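Local coordinates for leucine aminopeptidase (PDB 5GNE), which probably removes amino acids from the N-terminal end of peptides as a two-zinc metalloexopeptidase of the M28 family, at residues E6-I11 with Y58-P63; E18-K23 with S34-P39; I279-D284 with F293-L298; Y285-L290 with G325-Y330. All coordinates share one frame; numbering follows the deposited sequence.

Interaction 1 (E6-I11 with Y58-P63); sequences EEDRII and YLNAEP
Ile-10 leans on the ring of Tyr-58 at a slant, its CD1 and CG2 both reaching the CD2 side of the ring, with CD1 3.8 Å from Tyr-58 CD2. Tyr-58 CG sits between its own backbone N and carbonyl carbon (chi1 69°), which swings the ring over to Ile-10; a branched aliphatic chain and a broad aromatic suit this buried place because both offer carbon surface. On the same sheet face as Ile-10, the amide of Asn-60 stands almost perpendicular to the carboxylate of Asp-8, too far away to bond. Each has other work. Asp-8 pairs with Lys-167, which also takes Glu-62, and Asn-60 OD1 accepts from Glu-62 N at 2.8 Å in the plane of its own carbonyl, so the short amide caps the turn that leads into a helix. Ala-61 has just a methyl group, which packs on a carbonyl, its CB 3.4 Å from Arg-9 O. Beside it, Ala-61 N donates to Arg-9 O at 2.9 Å. Further on, Ile-11 and Leu-59 exchange two bonds, Ile-11 N to Leu-59 O at 2.9 Å and Leu-59 N to Ile-11 O at 3.0 Å, while their side chains occupy the other face. This is antiparallel beta pairing, with Ile-10 and Asn-60 as the non-hydrogen-bonded pair, and it adds strand 59-60 to the edge of a four-stranded antiparallel sheet.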
# COMPACT_ATOMS: atom_id res chain seq x y z
N GLU A 6 1.73 -4.60 -25.69
CA GLU A 6 1.64 -3.25 -26.24
C GLU A 6 0.52 -2.41 -25.61
O GLU A 6 0.76 -1.31 -25.09
CB GLU A 6 1.44 -3.31 -27.76
CG GLU A 6 0.68 -2.12 -28.35
CD GLU A 6 1.57 -0.98 -28.78
OE1 GLU A 6 2.81 -1.14 -28.70
OE2 GLU A 6 1.04 0.09 -29.16
N GLU A 7 -0.70 -2.92 -25.65
CA GLU A 7 -1.81 -2.18 -25.12
C GLU A 7 -2.17 -2.57 -23.72
O GLU A 7 -2.31 -3.75 -23.40
CB GLU A 7 -3.05 -2.32 -25.99
CG GLU A 7 -2.99 -1.50 -27.23
CD GLU A 7 -4.36 -1.11 -27.68
OE1 GLU A 7 -5.12 -2.01 -28.09
OE2 GLU A 7 -4.68 0.10 -27.59
N ASP A 8 -2.38 -1.56 -22.89
CA ASP A 8 -2.81 -1.80 -21.54
C ASP A 8 -4.31 -1.89 -21.51
O ASP A 8 -5.01 -1.19 -22.26
CB ASP A 8 -2.33 -0.68 -20.61
CG ASP A 8 -0.83 -0.58 -20.57
OD1 ASP A 8 -0.21 -1.37 -19.83
OD2 ASP A 8 -0.26 0.28 -21.29
N ARG A 9 -4.81 -2.77 -20.67
CA ARG A 9 -6.23 -2.82 -20.44
C ARG A 9 -6.49 -2.34 -19.03
O ARG A 9 -6.02 -2.92 -18.05
CB ARG A 9 -6.77 -4.23 -20.68
CG ARG A 9 -6.63 -4.65 -22.14
CD ARG A 9 -7.29 -6.00 -22.42
NE ARG A 9 -6.49 -7.11 -21.95
CZ ARG A 9 -6.82 -8.37 -22.13
NH1 ARG A 9 -7.96 -8.65 -22.76
NH2 ARG A 9 -6.03 -9.35 -21.69
N ILE A 10 -7.24 -1.24 -18.94
CA ILE A 10 -7.42 -0.57 -17.65
C ILE A 10 -8.87 -0.21 -17.46
O ILE A 10 -9.64 -0.11 -18.43
CB ILE A 10 -6.59 0.72 -17.53
CG1 ILE A 10 -7.06 1.78 -18.53
CG2 ILE A 10 -5.12 0.46 -17.79
CD1 ILE A 10 -6.26 3.06 -18.40
N ILE A 11 -9.25 -0.02 -16.20
CA ILE A 11 -10.59 0.41 -15.86
C ILE A 11 -10.51 1.84 -15.34
O ILE A 11 -9.70 2.15 -14.48
CB ILE A 11 -11.23 -0.53 -14.82
CG1 ILE A 11 -11.47 -1.89 -15.48
CG2 ILE A 11 -12.54 0.05 -14.28
CD1 ILE A 11 -11.85 -2.95 -14.49
N TYR A 58 -6.81 5.12 -11.93
CA TYR A 58 -7.25 3.99 -12.74
C TYR A 58 -6.72 2.66 -12.21
O TYR A 58 -5.76 2.62 -11.45
CB TYR A 58 -6.81 4.16 -14.19
CG TYR A 58 -5.32 4.05 -14.39
CD1 TYR A 58 -4.47 5.12 -14.08
CD2 TYR A 58 -4.78 2.93 -14.95
CE1 TYR A 58 -3.13 5.03 -14.29
CE2 TYR A 58 -3.42 2.83 -15.19
CZ TYR A 58 -2.60 3.88 -14.86
OH TYR A 58 -1.25 3.77 -15.09
N LEU A 59 -7.37 1.58 -12.61
CA LEU A 59 -6.93 0.26 -12.19
C LEU A 59 -6.39 -0.49 -13.40
O LEU A 59 -7.07 -0.61 -14.40
CB LEU A 59 -8.10 -0.50 -11.58
CG LEU A 59 -7.86 -1.92 -11.05
CD1 LEU A 59 -6.92 -1.92 -9.83
CD2 LEU A 59 -9.20 -2.58 -10.74
N ASN A 60 -5.17 -0.98 -13.34
CA ASN A 60 -4.72 -1.82 -14.43
C ASN A 60 -5.28 -3.21 -14.26
O ASN A 60 -5.08 -3.83 -13.24
CB ASN A 60 -3.20 -1.87 -14.52
CG ASN A 60 -2.73 -2.52 -15.81
OD1 ASN A 60 -3.18 -3.60 -16.17
ND2 ASN A 60 -1.85 -1.84 -16.53
N ALA A 61 -5.97 -3.71 -15.28
CA ALA A 61 -6.68 -4.98 -15.17
C ALA A 61 -5.78 -6.19 -15.36
O ALA A 61 -6.17 -7.30 -15.00
CB ALA A 61 -7.79 -5.05 -16.16
N GLU A 62 -4.59 -5.98 -15.93
CA GLU A 62 -3.73 -7.12 -16.27
C GLU A 62 -3.56 -8.18 -15.18
O GLU A 62 -3.58 -9.36 -15.48
CB GLU A 62 -2.36 -6.63 -16.74
CG GLU A 62 -1.58 -7.75 -17.40
CD GLU A 62 -0.25 -7.28 -17.97
OE1 GLU A 62 0.80 -7.45 -17.31
OE2 GLU A 62 -0.26 -6.78 -19.11
N PRO A 63 -3.39 -7.78 -13.91
CA PRO A 63 -3.23 -8.87 -12.94
C PRO A 63 -4.49 -9.74 -12.83
O PRO A 63 -4.37 -10.86 -12.39
CB PRO A 63 -2.98 -8.14 -11.62
CG PRO A 63 -2.39 -6.83 -12.03
CD PRO A 63 -3.12 -6.46 -13.28

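Interaction 2 (E18-K23 with S34-P39); sequences EQLKDK and SFIAIP
Ile-38 reaches from its strand to the end of a short helix and the turn after it, and its side chain can be followed outward. CB is 4.2 Å from Lys-23 O, at the outer limit of contact. CG1 comes closer, 3.4 Å from Lys-23 O, so its methylene packs against the carbonyl group of the turn. CD1 completes the reach: it is 3.9 Å from Leu-20 CD2 and 4.1 Å from Leu-20 CB, and so touches the leucine at both its base and one branch. With CG1 anti to the backbone N (chi1 -167°) and the chain extended beyond it, the tip is carried past the turn to the leucine, and the two side chains cross at about a right angle. Strand 33-38 is an inner strand of a four-stranded antiparallel sheet, and helix 14-20 lies over one face of it; Ile-36 and Ile-38 both point to that side, while Ala-37 between them points away, as alternation along a strand requires. Leu-20 also touches Leu-48 of helix 42-55, which, with Ile-44 against Ile-38, extends the apolar layer. Ile-36 adds a looser touch, its CD1 4.3 Å from Leu-20 CD1. Leucine and isoleucine suit this buried layer, whereas Lys-23 lies at its margin, lending its backbone carbonyl and sending its charged end away. Beyond Ile-38, the ring of Pro-39 brings CD to 3.8 Å from Lys-23 O.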
# COMPACT_ATOMS: atom_id res chain seq x y z
N GLU A 18 -13.85 9.99 -21.04
CA GLU A 18 -14.15 11.04 -22.00
C GLU A 18 -12.91 11.85 -22.36
O GLU A 18 -12.82 12.39 -23.46
CB GLU A 18 -15.26 11.96 -21.48
CG GLU A 18 -16.57 11.23 -21.29
CD GLU A 18 -17.17 10.74 -22.61
OE1 GLU A 18 -16.98 11.42 -23.63
OE2 GLU A 18 -17.84 9.69 -22.62
N GLN A 19 -11.95 11.91 -21.44
CA GLN A 19 -10.65 12.54 -21.72
C GLN A 19 -9.71 11.64 -22.55
O GLN A 19 -8.67 12.09 -23.02
CB GLN A 19 -9.95 12.92 -20.41
CG GLN A 19 -10.71 13.91 -19.53
CD GLN A 19 -11.14 15.14 -20.28
OE1 GLN A 19 -10.35 15.75 -21.00
NE2 GLN A 19 -12.42 15.47 -20.18
N LEU A 20 -10.05 10.36 -22.69
CA LEU A 20 -9.14 9.40 -23.32
C LEU A 20 -9.72 8.76 -24.57
O LEU A 20 -9.04 7.98 -25.24
CB LEU A 20 -8.74 8.29 -22.34
CG LEU A 20 -7.88 8.74 -21.16
CD1 LEU A 20 -7.74 7.60 -20.17
CD2 LEU A 20 -6.54 9.21 -21.65
N LYS A 21 -11.01 9.01 -24.80
CA LYS A 21 -11.80 8.43 -25.89
C LYS A 21 -11.05 8.23 -27.19
O LYS A 21 -11.05 7.15 -27.75
CB LYS A 21 -13.00 9.33 -26.17
CG LYS A 21 -14.34 8.66 -26.05
CD LYS A 21 -15.42 9.49 -26.72
CE LYS A 21 -15.37 10.94 -26.29
NZ LYS A 21 -16.59 11.67 -26.73
N ASP A 22 -10.44 9.31 -27.67
CA ASP A 22 -9.86 9.32 -29.00
C ASP A 22 -8.62 8.45 -29.10
O ASP A 22 -8.20 8.10 -30.20
CB ASP A 22 -9.58 10.77 -29.43
CG ASP A 22 -10.87 11.55 -29.67
OD1 ASP A 22 -11.91 10.91 -29.99
OD2 ASP A 22 -10.88 12.79 -29.51
N LYS A 23 -8.02 8.11 -27.96
CA LYS A 23 -6.84 7.25 -27.99
C LYS A 23 -7.13 5.83 -27.48
O LYS A 23 -6.25 4.97 -27.48
CB LYS A 23 -5.69 7.89 -27.20
CG LYS A 23 -5.34 9.32 -27.61
CD LYS A 23 -3.84 9.57 -27.47
CE LYS A 23 -3.42 11.02 -27.73
NZ LYS A 23 -2.15 11.36 -26.99
N SER A 34 -15.58 2.62 -17.40
CA SER A 34 -15.22 2.04 -18.69
C SER A 34 -14.02 1.10 -18.60
O SER A 34 -13.05 1.39 -17.89
CB SER A 34 -14.91 3.15 -19.70
OG SER A 34 -16.06 3.98 -19.86
N PHE A 35 -14.11 -0.02 -19.31
CA PHE A 35 -13.02 -0.97 -19.43
C PHE A 35 -12.41 -0.78 -20.81
O PHE A 35 -13.08 -0.98 -21.82
CB PHE A 35 -13.52 -2.41 -19.23
CG PHE A 35 -12.45 -3.46 -19.42
CD1 PHE A 35 -11.18 -3.28 -18.93
CD2 PHE A 35 -12.76 -4.67 -20.05
CE1 PHE A 35 -10.20 -4.26 -19.07
CE2 PHE A 35 -11.77 -5.67 -20.23
CZ PHE A 35 -10.50 -5.46 -19.74
N ILE A 36 -11.16 -0.33 -20.86
CA ILE A 36 -10.60 0.09 -22.14
C ILE A 36 -9.22 -0.47 -22.44
O ILE A 36 -8.49 -0.92 -21.56
CB ILE A 36 -10.49 1.63 -22.24
CG1 ILE A 36 -9.56 2.18 -21.16
CG2 ILE A 36 -11.86 2.28 -22.14
CD1 ILE A 36 -9.24 3.71 -21.32
N ALA A 37 -8.88 -0.43 -23.71
CA ALA A 37 -7.53 -0.74 -24.14
C ALA A 37 -6.91 0.54 -24.69
O ALA A 37 -7.49 1.22 -25.54
CB ALA A 37 -7.54 -1.85 -25.19
N ILE A 38 -5.73 0.86 -24.18
CA ILE A 38 -5.09 2.11 -24.53
C ILE A 38 -3.59 1.92 -24.32
O ILE A 38 -3.16 1.34 -23.32
CB ILE A 38 -5.64 3.31 -23.68
CG1 ILE A 38 -5.19 4.65 -24.28
CG2 ILE A 38 -5.25 3.22 -22.20
CD1 ILE A 38 -5.67 5.85 -23.50
N PRO A 39 -2.79 2.34 -25.29
CA PRO A 39 -1.36 2.18 -25.08
C PRO A 39 -0.86 3.38 -24.31
O PRO A 39 -0.79 4.48 -24.85
CB PRO A 39 -0.81 2.09 -26.50
CG PRO A 39 -1.86 2.75 -27.38
CD PRO A 39 -3.08 3.05 -26.54

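Interaction 3 (I279-D284 with F293-L298); sequences IWLLKD and FTAELL
Leu-281 projects from its strand into a shallow hollow on helix 293-298, its two methyls parting to touch different residues of the helix. Strand 279-282, helix 288-302 and strand 306-309 form a beta-alpha-beta unit, and this contact packs its helix against its first strand. The two run nearly antiparallel, at 170°, with their axes 9.8 Å apart, a spacing that leaves room for one layer of interlocking side chains. CD1 of Leu-281 fits where the helix is thinly clad, 3.7 Å from Ala-295 CB and 3.6 Å from Ala-295 N; the alanine's small side chain lets the leucine come right up to the helix backbone. CD2 turns instead to Thr-294, meeting its CG2 at 3.7 Å. That threonine divides its labour: the methyl faces the leucine, and OG1 bonds to Leu-290 O and to the hydroxyl of Thr-329, so the hydroxyl is satisfied.

One turn further along the helix the relation is reversed, and Leu-298 becomes the bump. It comes across Ile-279 at about a right angle and spreads its fork over the isoleucine, which offers a broad surface because it branches at CB. Leu-298 also reaches back toward Leu-281, its CD1 4.3 Å from Leu-281 CD2, so the two leucines also touch, more loosely. Phe-361 of helix 355-373 packs beside Ile-279. In the fork itself, Leu-298 CD1 lies 4.0 Å from Ile-279 CB, while Leu-298 CD2 meets Ile-279 CD1 at the same distance of 4.0 Å.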
# COMPACT_ATOMS: atom_id res chain seq x y z
N ILE A 279 -5.18 11.04 13.20
CA ILE A 279 -4.98 10.08 12.12
C ILE A 279 -6.34 9.70 11.52
O ILE A 279 -7.31 9.46 12.23
CB ILE A 279 -4.20 8.86 12.60
CG1 ILE A 279 -2.78 9.31 12.98
CG2 ILE A 279 -4.14 7.80 11.51
CD1 ILE A 279 -1.87 8.21 13.54
N TRP A 280 -6.40 9.66 10.19
CA TRP A 280 -7.65 9.43 9.48
C TRP A 280 -7.74 8.01 8.92
O TRP A 280 -6.80 7.51 8.31
CB TRP A 280 -7.80 10.46 8.34
CG TRP A 280 -8.13 11.85 8.81
CD1 TRP A 280 -9.37 12.35 9.05
CD2 TRP A 280 -7.20 12.89 9.17
NE1 TRP A 280 -9.27 13.65 9.49
CE2 TRP A 280 -7.95 14.00 9.59
CE3 TRP A 280 -5.81 12.98 9.17
CZ2 TRP A 280 -7.36 15.20 9.99
CZ3 TRP A 280 -5.22 14.18 9.58
CH2 TRP A 280 -5.99 15.27 9.98
N LEU A 281 -8.90 7.38 9.12
CA LEU A 281 -9.18 6.07 8.58
C LEU A 281 -10.06 6.22 7.36
O LEU A 281 -10.94 7.09 7.35
CB LEU A 281 -9.88 5.19 9.62
CG LEU A 281 -9.09 4.96 10.91
CD1 LEU A 281 -9.88 4.10 11.87
CD2 LEU A 281 -7.73 4.32 10.60
N LEU A 282 -9.87 5.35 6.37
CA LEU A 282 -10.64 5.43 5.14
C LEU A 282 -11.88 4.61 5.31
O LEU A 282 -11.83 3.58 5.97
CB LEU A 282 -9.84 4.93 3.95
CG LEU A 282 -9.03 6.04 3.31
CD1 LEU A 282 -7.71 6.28 4.04
CD2 LEU A 282 -8.82 5.76 1.84
N LYS A 283 -13.01 5.07 4.78
CA LYS A 283 -14.22 4.27 4.97
C LYS A 283 -14.74 3.56 3.72
O LYS A 283 -15.67 2.77 3.82
CB LYS A 283 -15.35 5.09 5.59
CG LYS A 283 -15.22 6.59 5.61
CD LYS A 283 -16.48 7.16 6.28
CE LYS A 283 -16.46 8.66 6.48
NZ LYS A 283 -17.82 9.17 6.82
N ASP A 284 -14.19 3.85 2.55
CA ASP A 284 -14.60 3.05 1.39
C ASP A 284 -13.51 2.06 0.94
O ASP A 284 -12.31 2.29 1.09
CB ASP A 284 -15.08 3.96 0.23
CG ASP A 284 -14.15 5.12 -0.04
OD1 ASP A 284 -12.96 4.90 -0.28
OD2 ASP A 284 -14.65 6.28 -0.03
N PHE A 293 -11.72 -1.79 14.42
CA PHE A 293 -10.60 -2.32 15.20
C PHE A 293 -9.43 -1.34 15.22
O PHE A 293 -8.89 -1.03 16.28
CB PHE A 293 -10.18 -3.67 14.61
CG PHE A 293 -8.94 -4.27 15.24
CD1 PHE A 293 -8.93 -4.68 16.57
CD2 PHE A 293 -7.81 -4.49 14.48
CE1 PHE A 293 -7.81 -5.27 17.12
CE2 PHE A 293 -6.67 -5.08 15.04
CZ PHE A 293 -6.67 -5.46 16.35
N THR A 294 -9.04 -0.85 14.04
CA THR A 294 -7.94 0.12 13.94
C THR A 294 -8.25 1.39 14.75
O THR A 294 -7.39 1.90 15.47
CB THR A 294 -7.65 0.47 12.46
OG1 THR A 294 -7.45 -0.74 11.71
CG2 THR A 294 -6.40 1.34 12.34
N ALA A 295 -9.48 1.87 14.64
CA ALA A 295 -9.95 3.01 15.43
C ALA A 295 -9.74 2.77 16.94
O ALA A 295 -9.25 3.65 17.64
CB ALA A 295 -11.41 3.33 15.13
N GLU A 296 -10.09 1.59 17.44
CA GLU A 296 -9.93 1.39 18.88
C GLU A 296 -8.48 1.20 19.28
O GLU A 296 -8.12 1.50 20.42
CB GLU A 296 -10.67 0.14 19.34
CG GLU A 296 -11.97 -0.16 18.65
CD GLU A 296 -12.55 -1.48 19.08
OE1 GLU A 296 -11.92 -2.54 18.84
OE2 GLU A 296 -13.64 -1.47 19.67
N LEU A 297 -7.63 0.78 18.35
CA LEU A 297 -6.20 0.69 18.65
C LEU A 297 -5.66 2.10 18.79
O LEU A 297 -4.89 2.41 19.71
CB LEU A 297 -5.46 -0.10 17.56
CG LEU A 297 -5.76 -1.60 17.31
CD1 LEU A 297 -5.03 -2.06 16.06
CD2 LEU A 297 -5.41 -2.53 18.47
N LEU A 298 -6.11 2.99 17.90
CA LEU A 298 -5.67 4.38 17.94
C LEU A 298 -6.07 5.05 19.26
O LEU A 298 -5.26 5.72 19.91
CB LEU A 298 -6.24 5.16 16.76
CG LEU A 298 -5.48 5.05 15.43
CD1 LEU A 298 -6.15 5.87 14.34
CD2 LEU A 298 -4.03 5.49 15.60

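Interaction 4 (Y285-L290 with G325-Y330); sequences YVDKGL and GFKTTY
A first torsion that sets CG anti to the backbone N (chi1 -172°) brings the carboxylate of Asp-287 alongside the aliphatic stem of Lys-327, and Leu-290 adopts a similar turn (chi1 -159°) to lay its branched end against strand 328-332. Asp-287 OD2 is 3.6 Å from Lys-327 CG, the two chains crossing at a slant. The extended lysine carries NZ past the carboxylate, to 4.5 Å from Asp-287 OD1, beyond a salt bridge, though the opposite charges probably still attract. OD1 is engaged in its own segment: its anti lone pair accepts from Leu-290 N at 2.7 Å. Asp-287 is thus the N-cap of helix 288-302, a role for which a short side chain with an acceptor at its end is well suited, and its backbone N donates to Thr-328 O at 2.8 Å, tying the start of the helix to strand 328-332 of the mixed sheet in the M28 peptidase domain.

Before Asp-287 in the chain, Val-286 crosses Thr-328 at about a right angle, its CG1 3.6 Å from Thr-328 CG2, two beta-branched residues meeting through methyls. After it, Leu-290 uses CD2 against the backbone, 3.6 Å from Lys-327 O, and places CG 3.9 Å from Thr-329 CB. Thr-329 meets the leucine with carbon, while its OG1 is hydrogen-bonded with Thr-294 OG1. Tyr-330 continues the strand toward the zinc site: Val-286 touches its CB, and its OH bonds to the backbone O of Asp-266, a zinc ligand.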
# COMPACT_ATOMS: atom_id res chain seq x y z
N TYR A 285 -13.96 0.94 0.40
CA TYR A 285 -13.05 -0.05 -0.14
C TYR A 285 -12.14 -0.65 0.93
O TYR A 285 -11.03 -1.07 0.64
CB TYR A 285 -12.23 0.55 -1.29
CG TYR A 285 -12.87 0.29 -2.63
CD1 TYR A 285 -12.58 -0.88 -3.34
CD2 TYR A 285 -13.76 1.19 -3.19
CE1 TYR A 285 -13.16 -1.14 -4.57
CE2 TYR A 285 -14.35 0.94 -4.41
CZ TYR A 285 -14.05 -0.23 -5.09
OH TYR A 285 -14.63 -0.48 -6.31
N VAL A 286 -12.64 -0.68 2.16
CA VAL A 286 -11.96 -1.28 3.31
C VAL A 286 -12.97 -2.12 4.06
O VAL A 286 -14.15 -2.02 3.81
CB VAL A 286 -11.35 -0.23 4.27
CG1 VAL A 286 -10.18 0.48 3.61
CG2 VAL A 286 -12.42 0.78 4.68
N ASP A 287 -12.50 -2.98 4.95
CA ASP A 287 -13.37 -3.75 5.84
C ASP A 287 -13.80 -2.88 7.01
O ASP A 287 -12.95 -2.32 7.70
CB ASP A 287 -12.66 -4.99 6.38
CG ASP A 287 -13.58 -5.92 7.15
OD1 ASP A 287 -13.47 -6.01 8.39
OD2 ASP A 287 -14.41 -6.57 6.49
N LYS A 288 -15.10 -2.77 7.23
CA LYS A 288 -15.60 -1.93 8.31
C LYS A 288 -15.23 -2.50 9.66
O LYS A 288 -14.80 -1.76 10.53
CB LYS A 288 -17.13 -1.77 8.21
CG LYS A 288 -17.82 -0.86 9.25
CD LYS A 288 -17.39 0.60 9.20
CE LYS A 288 -18.13 1.48 10.22
NZ LYS A 288 -19.61 1.66 9.93
N GLY A 289 -15.28 -3.82 9.80
CA GLY A 289 -14.84 -4.50 11.02
C GLY A 289 -13.38 -4.24 11.37
O GLY A 289 -13.08 -3.82 12.48
N LEU A 290 -12.49 -4.49 10.43
CA LEU A 290 -11.06 -4.23 10.62
C LEU A 290 -10.81 -2.74 10.89
O LEU A 290 -9.89 -2.38 11.64
CB LEU A 290 -10.27 -4.70 9.39
CG LEU A 290 -8.77 -4.97 9.55
CD1 LEU A 290 -8.53 -5.95 10.70
CD2 LEU A 290 -8.15 -5.51 8.26
N GLY A 325 -11.52 -10.25 -2.06
CA GLY A 325 -12.14 -10.79 -0.86
C GLY A 325 -11.32 -10.74 0.42
O GLY A 325 -11.68 -11.35 1.40
N PHE A 326 -10.20 -10.01 0.42
CA PHE A 326 -9.43 -9.88 1.64
C PHE A 326 -9.82 -8.68 2.47
O PHE A 326 -10.18 -7.65 1.91
CB PHE A 326 -7.96 -9.81 1.34
CG PHE A 326 -7.43 -11.01 0.63
CD1 PHE A 326 -7.04 -12.13 1.33
CD2 PHE A 326 -7.26 -11.00 -0.74
CE1 PHE A 326 -6.51 -13.21 0.68
CE2 PHE A 326 -6.73 -12.08 -1.40
CZ PHE A 326 -6.36 -13.20 -0.68
N LYS A 327 -9.77 -8.82 3.79
CA LYS A 327 -10.10 -7.72 4.71
C LYS A 327 -8.96 -6.72 4.84
O LYS A 327 -7.81 -7.07 5.03
CB LYS A 327 -10.49 -8.26 6.07
CG LYS A 327 -11.83 -9.00 6.05
CD LYS A 327 -12.14 -9.61 7.40
CE LYS A 327 -13.51 -10.23 7.44
NZ LYS A 327 -13.88 -10.48 8.85
N THR A 328 -9.33 -5.46 4.80
CA THR A 328 -8.42 -4.39 4.53
C THR A 328 -8.66 -3.21 5.44
O THR A 328 -9.80 -2.87 5.72
CB THR A 328 -8.57 -4.01 3.05
OG1 THR A 328 -7.59 -4.72 2.27
CG2 THR A 328 -8.45 -2.56 2.81
N THR A 329 -7.59 -2.59 5.93
CA THR A 329 -7.72 -1.31 6.62
C THR A 329 -6.61 -0.34 6.16
O THR A 329 -5.51 -0.78 5.82
CB THR A 329 -7.66 -1.47 8.15
OG1 THR A 329 -7.85 -0.19 8.76
CG2 THR A 329 -6.33 -2.01 8.60
N TYR A 330 -6.91 0.95 6.14
CA TYR A 330 -6.00 1.95 5.58
C TYR A 330 -5.95 3.24 6.42
O TYR A 330 -6.76 4.14 6.23
CB TYR A 330 -6.39 2.23 4.11
CG TYR A 330 -5.59 3.28 3.34
CD1 TYR A 330 -4.36 3.77 3.79
CD2 TYR A 330 -6.07 3.76 2.14
CE1 TYR A 330 -3.67 4.74 3.07
CE2 TYR A 330 -5.38 4.72 1.41
CZ TYR A 330 -4.19 5.20 1.88
OH TYR A 330 -3.53 6.14 1.12

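Overall arrangement
Interactions 1 and 2 share the four-stranded N-terminal sheet, where strands 8-13 and 33-38 are neighbours; Ile-36 N lies 2.9 Å from Ile-10 O, a probable hydrogen bond, and the centres of the two interactions are 11 Å apart. Interactions 3 and 4 share helix 288-302 and the mixed sheet, with centres 10 Å apart and the hydroxyls of Thr-294 and Thr-329 joining them. The two pairs do not touch: interactions 1 and 4 keep about 7 Å between nearest atoms. Both approach the metal site, the side chains of Tyr-330 and Tyr-58 about 6 and 10 Å from a zinc ion; that of Ile-279 is about 12 Å from that of the zinc ligand Asp-266, whereas interaction 2 lies away.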